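Local coordinates for protein alpha-toxin (Clostridium novyi, PDB 2VK9) that is a large clostridial toxin whose catalytic domain, modelled here, belongs to the TcdA/TcdB glycosyltransferase family with a GT-A type fold, at residues 147-156 / 173-184. Sequence-based numbering, arbitrary orientation.
Sequences IIQESSKVII and FYSDRMKLIYRY
Helices 147-156 and 173-184 cross obliquely, their N-to-C directions 124° apart; their axes come within 9.2 Å of each other, and the CA atoms of Ser151 and Arg177 are the nearest pair, 6.1 Å apart. At this nearest point of the backbones the small side chain of Ser151 enters a hole formed by Arg177, Leu180, Ile181 and Tyr184, with CB 3.6 Å from Tyr184 CE1. Its OG, held between the backbone N and the carbonyl carbon (chi1 57°), lies close to the carbonyl oxygens of Ile147 and Ile148 in its own helix. Beside it, Ser152 makes the polar link between the helices. Arg177 extends from its backbone and then bends at chi3 (75°), so that NH1 donates to Ser152 OG over 2.9 Å, with the oxygen near the guanidinium plane. Ser152 OG in turn donates to Ile148 O from above the carbonyl plane, while Arg177 NH2 bonds Phe464 O, so that both terminal nitrogens of the guanidinium have an acceptor, which should limit its rotation. Ser152 OG also sits at the edge of the Phe173 ring, whose CE1 meets Ile156 CG1 at 3.6 Å. One turn on from Ser151, Ile155 fills a second hole among Phe173, Asp176, Arg177 and Leu180, and its CG2 packs on Asp176 CB. Leu180 CD2 reaches Val154 CG1 at 3.8 Å, the two side chains crossing nearly at right angles. Toward the other end, Tyr184 is a knob in the reverse direction, lodged among Ile147, Glu150, Ser151 and Val154; Phe213 meets its ring edge-to-face. Reciprocal knobs-into-holes packing around a serine thus joins helices 140-157 and 173-195 within the TcdA/TcdB-type glycosyltransferase domain, at the periphery of the chain.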
ATOM      1  N   ILE A 147      15.885 -18.179  -6.115  1.00 36.79           N
ATOM      2  CA  ILE A 147      15.145 -19.047  -5.198  1.00 37.48           C
ATOM      3  C   ILE A 147      14.085 -19.829  -5.949  1.00 38.28           C
ATOM      4  O   ILE A 147      14.003 -21.044  -5.797  1.00 38.46           O
ATOM      5  CB  ILE A 147      14.472 -18.266  -4.051  1.00 37.39           C
ATOM      6  CG1 ILE A 147      15.514 -17.604  -3.145  1.00 37.37           C
ATOM      7  CG2 ILE A 147      13.558 -19.179  -3.230  1.00 36.76           C
ATOM      8  CD1 ILE A 147      16.543 -18.562  -2.595  1.00 38.45           C
ATOM      9  N   ILE A 148      13.297 -19.128  -6.766  1.00 39.18           N
ATOM     10  CA  ILE A 148      12.220 -19.748  -7.538  1.00 39.96           C
ATOM     11  C   ILE A 148      12.771 -20.714  -8.575  1.00 40.87           C
ATOM     12  O   ILE A 148      12.476 -21.904  -8.508  1.00 41.16           O
ATOM     13  CB  ILE A 148      11.287 -18.707  -8.199  1.00 39.67           C
ATOM     14  CG1 ILE A 148      10.441 -18.010  -7.140  1.00 39.22           C
ATOM     15  CG2 ILE A 148      10.365 -19.368  -9.215  1.00 39.27           C
ATOM     16  CD1 ILE A 148       9.719 -16.780  -7.656  1.00 39.56           C
ATOM     17  N   GLN A 149      13.583 -20.204  -9.502  1.00 42.01           N
ATOM     18  CA  GLN A 149      14.128 -20.991 -10.608  1.00 43.35           C
ATOM     19  C   GLN A 149      14.955 -22.191 -10.166  1.00 44.11           C
ATOM     20  O   GLN A 149      14.910 -23.239 -10.792  1.00 44.41           O
ATOM     21  CB  GLN A 149      14.973 -20.116 -11.532  1.00 43.38           C
ATOM     22  CG  GLN A 149      14.176 -19.102 -12.345  1.00 45.43           C
ATOM     23  CD  GLN A 149      13.159 -19.740 -13.296  1.00 48.51           C
ATOM     24  OE1 GLN A 149      13.397 -20.816 -13.874  1.00 50.02           O
ATOM     25  NE2 GLN A 149      12.020 -19.072 -13.472  1.00 48.82           N
ATOM     26  N   GLU A 150      15.709 -22.043  -9.089  1.00 45.15           N
ATOM     27  CA  GLU A 150      16.573 -23.121  -8.641  1.00 46.34           C
ATOM     28  C   GLU A 150      15.797 -24.246  -7.945  1.00 47.06           C
ATOM     29  O   GLU A 150      16.203 -25.408  -7.999  1.00 47.41           O
ATOM     30  CB  GLU A 150      17.680 -22.572  -7.737  1.00 46.24           C
ATOM     31  CG  GLU A 150      19.013 -23.271  -7.900  1.00 47.11           C
ATOM     32  CD  GLU A 150      19.614 -23.113  -9.295  1.00 48.26           C
ATOM     33  OE1 GLU A 150      19.430 -22.047  -9.926  1.00 47.42           O
ATOM     34  OE2 GLU A 150      20.287 -24.065  -9.755  1.00 49.72           O
ATOM     35  N   SER A 151      14.691 -23.892  -7.295  1.00 47.92           N
ATOM     36  CA  SER A 151      13.863 -24.848  -6.559  1.00 48.72           C
ATOM     37  C   SER A 151      12.908 -25.544  -7.512  1.00 49.42           C
ATOM     38  O   SER A 151      12.581 -26.713  -7.328  1.00 49.57           O
ATOM     39  CB  SER A 151      13.058 -24.137  -5.479  1.00 48.53           C
ATOM     40  OG  SER A 151      12.267 -23.105  -6.052  1.00 48.77           O
ATOM     41  N   SER A 152      12.452 -24.806  -8.518  1.00 50.22           N
ATOM     42  CA  SER A 152      11.641 -25.372  -9.579  1.00 51.24           C
ATOM     43  C   SER A 152      12.405 -26.525 -10.226  1.00 52.33           C
ATOM     44  O   SER A 152      11.890 -27.638 -10.332  1.00 52.79           O
ATOM     45  CB  SER A 152      11.298 -24.304 -10.620  1.00 50.97           C
ATOM     46  OG  SER A 152      10.366 -23.373 -10.101  1.00 50.30           O
ATOM     47  N   LYS A 153      13.641 -26.249 -10.633  1.00 53.36           N
ATOM     48  CA  LYS A 153      14.515 -27.243 -11.236  1.00 54.18           C
ATOM     49  C   LYS A 153      14.594 -28.517 -10.387  1.00 54.80           C
ATOM     50  O   LYS A 153      14.326 -29.609 -10.881  1.00 54.94           O
ATOM     51  CB  LYS A 153      15.909 -26.647 -11.441  1.00 54.18           C
ATOM     52  CG  LYS A 153      16.761 -27.395 -12.440  1.00 54.53           C
ATOM     53  CD  LYS A 153      18.119 -26.749 -12.639  1.00 54.36           C
ATOM     54  CE  LYS A 153      18.960 -27.618 -13.550  1.00 55.46           C
ATOM     55  NZ  LYS A 153      20.142 -26.892 -14.069  1.00 57.36           N
ATOM     56  N   VAL A 154      14.928 -28.369  -9.107  1.00 55.64           N
ATOM     57  CA  VAL A 154      15.170 -29.525  -8.238  1.00 56.59           C
ATOM     58  C   VAL A 154      13.942 -30.427  -8.134  1.00 57.43           C
ATOM     59  O   VAL A 154      14.068 -31.655  -8.142  1.00 57.88           O
ATOM     60  CB  VAL A 154      15.697 -29.101  -6.836  1.00 56.41           C
ATOM     61  CG1 VAL A 154      15.699 -30.267  -5.860  1.00 56.32           C
ATOM     62  CG2 VAL A 154      17.103 -28.527  -6.954  1.00 56.38           C
ATOM     63  N   ILE A 155      12.759 -29.821  -8.079  1.00 58.40           N
ATOM     64  CA  ILE A 155      11.518 -30.576  -7.900  1.00 59.36           C
ATOM     65  C   ILE A 155      10.997 -31.177  -9.211  1.00 60.09           C
ATOM     66  O   ILE A 155      10.454 -32.286  -9.205  1.00 60.51           O
ATOM     67  CB  ILE A 155      10.432 -29.742  -7.147  1.00 59.19           C
ATOM     68  CG1 ILE A 155      10.881 -29.451  -5.702  1.00 59.38           C
ATOM     69  CG2 ILE A 155       9.066 -30.444  -7.133  1.00 59.59           C
ATOM     70  CD1 ILE A 155      11.330 -30.682  -4.875  1.00 59.63           C
ATOM     71  N   ILE A 156      11.177 -30.470 -10.326  1.00 60.89           N
ATOM     72  CA  ILE A 156      10.793 -31.009 -11.634  1.00 61.72           C
ATOM     73  C   ILE A 156      11.606 -32.266 -11.976  1.00 62.89           C
ATOM     74  O   ILE A 156      11.055 -33.257 -12.459  1.00 63.16           O
ATOM     75  CB  ILE A 156      10.902 -29.960 -12.769  1.00 61.52           C
ATOM     76  CG1 ILE A 156       9.781 -28.923 -12.653  1.00 61.39           C
ATOM     77  CG2 ILE A 156      10.842 -30.628 -14.144  1.00 61.39           C
ATOM     78  CD1 ILE A 156       9.783 -27.827 -13.739  1.00 61.35           C
ATOM     79  N   PHE A 173       2.969 -29.411  -7.682  1.00 70.69           N
ATOM     80  CA  PHE A 173       4.255 -28.733  -7.862  1.00 68.91           C
ATOM     81  C   PHE A 173       4.551 -27.687  -6.785  1.00 67.76           C
ATOM     82  O   PHE A 173       5.555 -27.778  -6.076  1.00 67.44           O
ATOM     83  CB  PHE A 173       4.262 -28.084  -9.251  1.00 68.86           C
ATOM     84  CG  PHE A 173       5.495 -27.285  -9.559  1.00 68.62           C
ATOM     85  CD1 PHE A 173       6.704 -27.916  -9.831  1.00 68.41           C
ATOM     86  CD2 PHE A 173       5.437 -25.896  -9.616  1.00 68.43           C
ATOM     87  CE1 PHE A 173       7.844 -27.174 -10.132  1.00 67.88           C
ATOM     88  CE2 PHE A 173       6.569 -25.151  -9.922  1.00 67.85           C
ATOM     89  CZ  PHE A 173       7.774 -25.793 -10.179  1.00 67.92           C
ATOM     90  N   TYR A 174       3.662 -26.707  -6.661  1.00 66.31           N
ATOM     91  CA  TYR A 174       3.873 -25.591  -5.750  1.00 64.90           C
ATOM     92  C   TYR A 174       3.940 -26.000  -4.280  1.00 64.26           C
ATOM     93  O   TYR A 174       4.599 -25.325  -3.485  1.00 64.42           O
ATOM     94  CB  TYR A 174       2.814 -24.513  -5.963  1.00 64.53           C
ATOM     95  CG  TYR A 174       2.761 -23.981  -7.375  1.00 63.95           C
ATOM     96  CD1 TYR A 174       3.734 -23.111  -7.851  1.00 63.52           C
ATOM     97  CD2 TYR A 174       1.729 -24.337  -8.232  1.00 64.03           C
ATOM     98  CE1 TYR A 174       3.684 -22.614  -9.148  1.00 63.43           C
ATOM     99  CE2 TYR A 174       1.668 -23.842  -9.531  1.00 63.99           C
ATOM    100  CZ  TYR A 174       2.650 -22.983  -9.981  1.00 63.63           C
ATOM    101  OH  TYR A 174       2.592 -22.499 -11.263  1.00 63.72           O
ATOM    102  N   SER A 175       3.273 -27.099  -3.927  1.00 63.23           N
ATOM    103  CA  SER A 175       3.338 -27.643  -2.563  1.00 62.28           C
ATOM    104  C   SER A 175       4.723 -28.174  -2.236  1.00 61.50           C
ATOM    105  O   SER A 175       5.277 -27.867  -1.182  1.00 61.38           O
ATOM    106  CB  SER A 175       2.316 -28.760  -2.369  1.00 62.23           C
ATOM    107  OG  SER A 175       1.001 -28.253  -2.454  1.00 62.82           O
ATOM    108  N   ASP A 176       5.267 -28.979  -3.148  1.00 60.65           N
ATOM    109  CA  ASP A 176       6.593 -29.568  -2.980  1.00 59.73           C
ATOM    110  C   ASP A 176       7.682 -28.521  -3.141  1.00 58.64           C
ATOM    111  O   ASP A 176       8.672 -28.545  -2.405  1.00 58.62           O
ATOM    112  CB  ASP A 176       6.816 -30.732  -3.961  1.00 60.13           C
ATOM    113  CG  ASP A 176       6.318 -32.079  -3.415  1.00 60.95           C
ATOM    114  OD1 ASP A 176       6.763 -32.498  -2.316  1.00 61.82           O
ATOM    115  OD2 ASP A 176       5.492 -32.730  -4.098  1.00 61.48           O
ATOM    116  N   ARG A 177       7.491 -27.605  -4.093  1.00 57.20           N
ATOM    117  CA  ARG A 177       8.442 -26.518  -4.322  1.00 55.80           C
ATOM    118  C   ARG A 177       8.562 -25.620  -3.095  1.00 55.37           C
ATOM    119  O   ARG A 177       9.666 -25.200  -2.743  1.00 55.56           O
ATOM    120  CB  ARG A 177       8.065 -25.686  -5.548  1.00 55.49           C
ATOM    121  CG  ARG A 177       9.145 -24.699  -5.951  1.00 53.98           C
ATOM    122  CD  ARG A 177       8.800 -23.939  -7.211  1.00 51.75           C
ATOM    123  NE  ARG A 177       7.800 -22.895  -6.990  1.00 50.56           N
ATOM    124  CZ  ARG A 177       7.405 -22.022  -7.917  1.00 50.17           C
ATOM    125  NH1 ARG A 177       7.922 -22.052  -9.138  1.00 49.73           N
ATOM    126  NH2 ARG A 177       6.490 -21.109  -7.629  1.00 50.17           N
ATOM    127  N   MET A 178       7.430 -25.344  -2.444  1.00 54.40           N
ATOM    128  CA  MET A 178       7.399 -24.494  -1.258  1.00 53.51           C
ATOM    129  C   MET A 178       8.166 -25.095  -0.086  1.00 52.76           C
ATOM    130  O   MET A 178       8.814 -24.367   0.672  1.00 52.69           O
ATOM    131  CB  MET A 178       5.960 -24.189  -0.841  1.00 53.62           C
ATOM    132  CG  MET A 178       5.826 -23.256   0.376  1.00 54.28           C
ATOM    133  SD  MET A 178       6.377 -21.549   0.117  1.00 55.44           S
ATOM    134  CE  MET A 178       5.495 -21.184  -1.401  1.00 55.68           C
ATOM    135  N   LYS A 179       8.087 -26.415   0.061  1.00 51.86           N
ATOM    136  CA  LYS A 179       8.805 -27.114   1.130  1.00 51.15           C
ATOM    137  C   LYS A 179      10.294 -26.826   1.009  1.00 49.94           C
ATOM    138  O   LYS A 179      10.989 -26.682   2.012  1.00 49.77           O
ATOM    139  CB  LYS A 179       8.569 -28.631   1.063  1.00 51.31           C
ATOM    140  CG  LYS A 179       7.144 -29.094   1.366  1.00 51.70           C
ATOM    141  CD  LYS A 179       7.086 -30.625   1.473  1.00 52.11           C
ATOM    142  CE  LYS A 179       5.659 -31.185   1.318  1.00 53.90           C
ATOM    143  NZ  LYS A 179       5.672 -32.651   0.989  1.00 54.02           N
ATOM    144  N   LEU A 180      10.761 -26.731  -0.232  1.00 48.69           N
ATOM    145  CA  LEU A 180      12.164 -26.495  -0.529  1.00 47.64           C
ATOM    146  C   LEU A 180      12.520 -25.004  -0.450  1.00 47.06           C
ATOM    147  O   LEU A 180      13.574 -24.641   0.095  1.00 46.83           O
ATOM    148  CB  LEU A 180      12.505 -27.069  -1.906  1.00 47.58           C
ATOM    149  CG  LEU A 180      13.982 -27.193  -2.289  1.00 47.50           C
ATOM    150  CD1 LEU A 180      14.690 -28.212  -1.409  1.00 47.84           C
ATOM    151  CD2 LEU A 180      14.129 -27.546  -3.764  1.00 47.41           C
ATOM    152  N   ILE A 181      11.648 -24.153  -0.998  1.00 46.15           N
ATOM    153  CA  ILE A 181      11.777 -22.695  -0.861  1.00 45.25           C
ATOM    154  C   ILE A 181      11.865 -22.291   0.610  1.00 44.95           C
ATOM    155  O   ILE A 181      12.670 -21.438   0.968  1.00 44.83           O
ATOM    156  CB  ILE A 181      10.634 -21.934  -1.572  1.00 45.16           C
ATOM    157  CG1 ILE A 181      10.817 -22.018  -3.090  1.00 44.87           C
ATOM    158  CG2 ILE A 181      10.596 -20.473  -1.135  1.00 44.88           C
ATOM    159  CD1 ILE A 181       9.653 -21.473  -3.901  1.00 45.03           C
ATOM    160  N   TYR A 182      11.053 -22.918   1.457  1.00 44.57           N
ATOM    161  CA  TYR A 182      11.146 -22.707   2.898  1.00 44.45           C
ATOM    162  C   TYR A 182      12.564 -22.957   3.393  1.00 45.13           C
ATOM    163  O   TYR A 182      13.115 -22.132   4.107  1.00 45.59           O
ATOM    164  CB  TYR A 182      10.146 -23.594   3.656  1.00 43.65           C
ATOM    165  CG  TYR A 182      10.224 -23.490   5.166  1.00 42.09           C
ATOM    166  CD1 TYR A 182       9.571 -22.468   5.846  1.00 41.39           C
ATOM    167  CD2 TYR A 182      10.946 -24.416   5.914  1.00 40.82           C
ATOM    168  CE1 TYR A 182       9.634 -22.371   7.236  1.00 40.87           C
ATOM    169  CE2 TYR A 182      11.021 -24.322   7.307  1.00 40.47           C
ATOM    170  CZ  TYR A 182      10.359 -23.298   7.958  1.00 40.92           C
ATOM    171  OH  TYR A 182      10.419 -23.193   9.328  1.00 41.41           O
ATOM    172  N   ARG A 183      13.149 -24.089   3.007  1.00 45.90           N
ATOM    173  CA  ARG A 183      14.500 -24.458   3.445  1.00 46.81           C
ATOM    174  C   ARG A 183      15.566 -23.459   2.989  1.00 46.66           C
ATOM    175  O   ARG A 183      16.498 -23.157   3.740  1.00 46.84           O
ATOM    176  CB  ARG A 183      14.860 -25.868   2.958  1.00 47.34           C
ATOM    177  CG  ARG A 183      14.645 -26.963   3.986  1.00 49.48           C
ATOM    178  CD  ARG A 183      14.762 -28.336   3.342  1.00 53.90           C
ATOM    179  NE  ARG A 183      14.600 -29.403   4.331  1.00 56.80           N
ATOM    180  CZ  ARG A 183      13.916 -30.531   4.126  1.00 57.91           C
ATOM    181  NH1 ARG A 183      13.306 -30.751   2.961  1.00 57.77           N
ATOM    182  NH2 ARG A 183      13.828 -31.435   5.100  1.00 58.20           N
ATOM    183  N   TYR A 184      15.425 -22.965   1.760  1.00 46.43           N
ATOM    184  CA  TYR A 184      16.323 -21.964   1.219  1.00 46.43           C
ATOM    185  C   TYR A 184      16.244 -20.695   2.049  1.00 46.70           C
ATOM    186  O   TYR A 184      17.265 -20.164   2.485  1.00 46.83           O
ATOM    187  CB  TYR A 184      15.984 -21.657  -0.241  1.00 46.30           C
ATOM    188  CG  TYR A 184      16.298 -22.769  -1.227  1.00 46.55           C
ATOM    189  CD1 TYR A 184      15.667 -22.820  -2.471  1.00 46.82           C
ATOM    190  CD2 TYR A 184      17.226 -23.763  -0.926  1.00 46.66           C
ATOM    191  CE1 TYR A 184      15.957 -23.831  -3.389  1.00 46.32           C
ATOM    192  CE2 TYR A 184      17.518 -24.773  -1.832  1.00 46.73           C
ATOM    193  CZ  TYR A 184      16.882 -24.804  -3.061  1.00 46.45           C
ATOM    194  OH  TYR A 184      17.177 -25.813  -3.957  1.00 46.58           O
TER